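Local structure of ARF-like GTPase (4M9Q) at residues L21-Q25 against S40-N44. The protein is an ARF-like small GTPase, Arl13B, with a P-loop NTPase fold, with phosphoaminophosphonic acid-guanylate ester and a magnesium ion bound. Residues are numbered along the deposited sequence; the frame is centred on the assembly and turned at random.
Sequences LNSIQ and STTLN
Leu21 and Thr41 meet tip to tip, methyl CD2 of Leu21 standing 3.5 Å from CG2 of Thr41. The leucine's CG lies anti to the backbone N (chi1 -170°), and its CD2 branch reaches the strand while the side chain also packs on Val52 and Asp54 of strand 48-55. One turn further along, Ile24 and Leu43 cross at about a right angle, with CG2 of Ile24 3.7 Å from CD1 of Leu43. Leu158 and Leu162 of helix 157-190 extend this apolar patch, the first touching Ile24 and the second Leu43.

Gln25, just past the end of the helix, combines apolar and polar approaches. CD2 of Leu43 faces CG of Gln25 at 3.5 Å while remaining within 3.9 Å of CG2 of Ile24, so Ile24 touches both methyls of the leucine. A bend at chi2 (-106°) swings the amide along Thr41, the two side chains running past each other in opposite directions, and brings NE2 of Gln25 to 2.7 Å from the backbone O of Thr42. Gln25 is exposed and has a second conformer, and this polar approach is doubtful.

Helix 17-24, which follows the P-loop, thus packs through its C-terminal turn against strand 38-45, the edge strand that runs antiparallel to 48-55 in the mixed sheet characteristic of ARF-family small GTPases.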
ATOM      1  N   LEU A  21      -2.648  -0.943   9.054  1.00 38.04           N
ATOM      2  CA  LEU A  21      -3.273  -2.234   8.882  1.00 37.32           C
ATOM      3  C   LEU A  21      -4.072  -2.661  10.085  1.00 40.27           C
ATOM      4  O   LEU A  21      -5.194  -3.098   9.929  1.00 46.37           O
ATOM      5  CB  LEU A  21      -2.232  -3.292   8.610  1.00 37.84           C
ATOM      6  CG  LEU A  21      -2.876  -4.608   8.191  1.00 40.43           C
ATOM      7  CD1 LEU A  21      -3.930  -4.298   7.109  1.00 39.09           C
ATOM      8  CD2 LEU A  21      -1.829  -5.613   7.751  1.00 37.84           C
ATOM      9  N   ASN A  22      -3.494  -2.563  11.279  1.00 41.60           N
ATOM     10  CA  ASN A  22      -4.230  -2.804  12.505  1.00 41.89           C
ATOM     11  C   ASN A  22      -5.492  -1.968  12.547  1.00 42.45           C
ATOM     12  O   ASN A  22      -6.565  -2.504  12.717  1.00 45.15           O
ATOM     13  CB  ASN A  22      -3.383  -2.535  13.773  1.00 44.70           C
ATOM     14  CG  ASN A  22      -2.216  -3.516  13.923  1.00 47.95           C
ATOM     15  OD1 ASN A  22      -2.215  -4.624  13.337  1.00 50.78           O
ATOM     16  ND2 ASN A  22      -1.202  -3.111  14.671  1.00 48.11           N
ATOM     17  N   SER A  23      -5.392  -0.668  12.342  1.00 41.76           N
ATOM     18  CA  SER A  23      -6.552   0.207  12.501  1.00 44.29           C
ATOM     19  C   SER A  23      -7.623  -0.060  11.473  1.00 45.26           C
ATOM     20  O   SER A  23      -8.793   0.172  11.716  1.00 43.66           O
ATOM     21  CB  SER A  23      -6.117   1.668  12.429  1.00 45.07           C
ATOM     22  OG  SER A  23      -5.372   1.987  13.607  1.00 46.19           O
ATOM     23  N   ILE A  24      -7.220  -0.537  10.308  1.00 46.27           N
ATOM     24  CA  ILE A  24      -8.190  -0.803   9.250  1.00 48.92           C
ATOM     25  C   ILE A  24      -9.008  -2.047   9.574  1.00 51.93           C
ATOM     26  O   ILE A  24     -10.171  -2.136   9.168  1.00 53.67           O
ATOM     27  CB  ILE A  24      -7.514  -0.878   7.881  1.00 45.05           C
ATOM     28  CG1 ILE A  24      -8.328  -0.199   6.826  1.00 48.45           C
ATOM     29  CG2 ILE A  24      -7.259  -2.287   7.457  1.00 47.04           C
ATOM     30  CD1 ILE A  24      -7.462   0.163   5.640  1.00 49.98           C
ATOM     31  N   GLN A  25      -8.378  -2.966  10.315  0.50 52.08           N
ATOM     32  CA  GLN A  25      -9.003  -4.175  10.860  0.50 55.61           C
ATOM     33  C   GLN A  25      -9.676  -3.943  12.234  0.50 61.41           C
ATOM     34  O   GLN A  25      -9.894  -4.890  12.984  0.50 62.08           O
ATOM     35  CB  GLN A  25      -7.934  -5.279  11.025  0.50 54.14           C
ATOM     36  CG  GLN A  25      -7.793  -6.281   9.887  0.50 51.70           C
ATOM     37  CD  GLN A  25      -8.358  -7.663  10.203  0.50 55.55           C
ATOM     38  OE1 GLN A  25      -8.268  -8.164  11.346  0.50 58.87           O
ATOM     39  NE2 GLN A  25      -8.946  -8.298   9.185  0.50 52.98           N
ATOM     40  N   SER A  40       0.214 -10.270   7.351  1.00 50.87           N
ATOM     41  CA  SER A  40      -0.707 -10.658   6.283  1.00 51.44           C
ATOM     42  C   SER A  40      -2.045 -10.747   6.923  1.00 52.08           C
ATOM     43  O   SER A  40      -2.181 -11.427   7.916  1.00 57.94           O
ATOM     44  CB  SER A  40      -0.291 -12.045   5.773  1.00 57.08           C
ATOM     45  OG  SER A  40      -1.222 -12.671   4.928  1.00 63.95           O
ATOM     46  N   THR A  41      -3.051 -10.091   6.374  1.00 54.21           N
ATOM     47  CA  THR A  41      -4.410 -10.325   6.847  1.00 58.46           C
ATOM     48  C   THR A  41      -5.427 -10.181   5.712  1.00 52.33           C
ATOM     49  O   THR A  41      -5.078  -9.849   4.597  1.00 52.45           O
ATOM     50  CB  THR A  41      -4.724  -9.383   8.007  1.00 63.43           C
ATOM     51  OG1 THR A  41      -5.720  -8.442   7.631  1.00 75.67           O
ATOM     52  CG2 THR A  41      -3.489  -8.619   8.368  1.00 73.73           C
ATOM     53  N   THR A  42      -6.681 -10.432   6.041  1.00 49.81           N
ATOM     54  CA  THR A  42      -7.757 -10.430   5.099  1.00 50.86           C
ATOM     55  C   THR A  42      -8.859  -9.499   5.552  1.00 48.14           C
ATOM     56  O   THR A  42      -9.147  -9.419   6.727  1.00 49.53           O
ATOM     57  CB  THR A  42      -8.298 -11.835   4.920  1.00 54.36           C
ATOM     58  OG1 THR A  42      -7.350 -12.599   4.163  1.00 53.66           O
ATOM     59  CG2 THR A  42      -9.637 -11.791   4.186  1.00 59.15           C
ATOM     60  N   LEU A  43      -9.400  -8.742   4.602  1.00 43.21           N
ATOM     61  CA  LEU A  43     -10.422  -7.746   4.853  1.00 40.52           C
ATOM     62  C   LEU A  43     -11.598  -8.016   3.945  1.00 38.94           C
ATOM     63  O   LEU A  43     -11.420  -8.498   2.842  1.00 37.95           O
ATOM     64  CB  LEU A  43      -9.928  -6.317   4.455  1.00 38.37           C
ATOM     65  CG  LEU A  43      -8.701  -5.736   5.114  1.00 37.88           C
ATOM     66  CD1 LEU A  43      -8.489  -4.323   4.645  1.00 40.48           C
ATOM     67  CD2 LEU A  43      -8.830  -5.747   6.615  1.00 41.29           C
ATOM     68  N   ASN A  44     -12.770  -7.562   4.354  1.00 38.17           N
ATOM     69  CA  ASN A  44     -13.941  -7.513   3.482  1.00 38.45           C
ATOM     70  C   ASN A  44     -14.241  -6.074   3.060  1.00 37.97           C
ATOM     71  O   ASN A  44     -14.161  -5.171   3.860  1.00 41.60           O
ATOM     72  CB  ASN A  44     -15.110  -8.120   4.213  1.00 39.68           C
ATOM     73  CG  ASN A  44     -14.920  -9.583   4.431  1.00 41.04           C
ATOM     74  OD1 ASN A  44     -14.264 -10.237   3.626  1.00 40.69           O
ATOM     75  ND2 ASN A  44     -15.470 -10.112   5.506  1.00 43.75           N
TER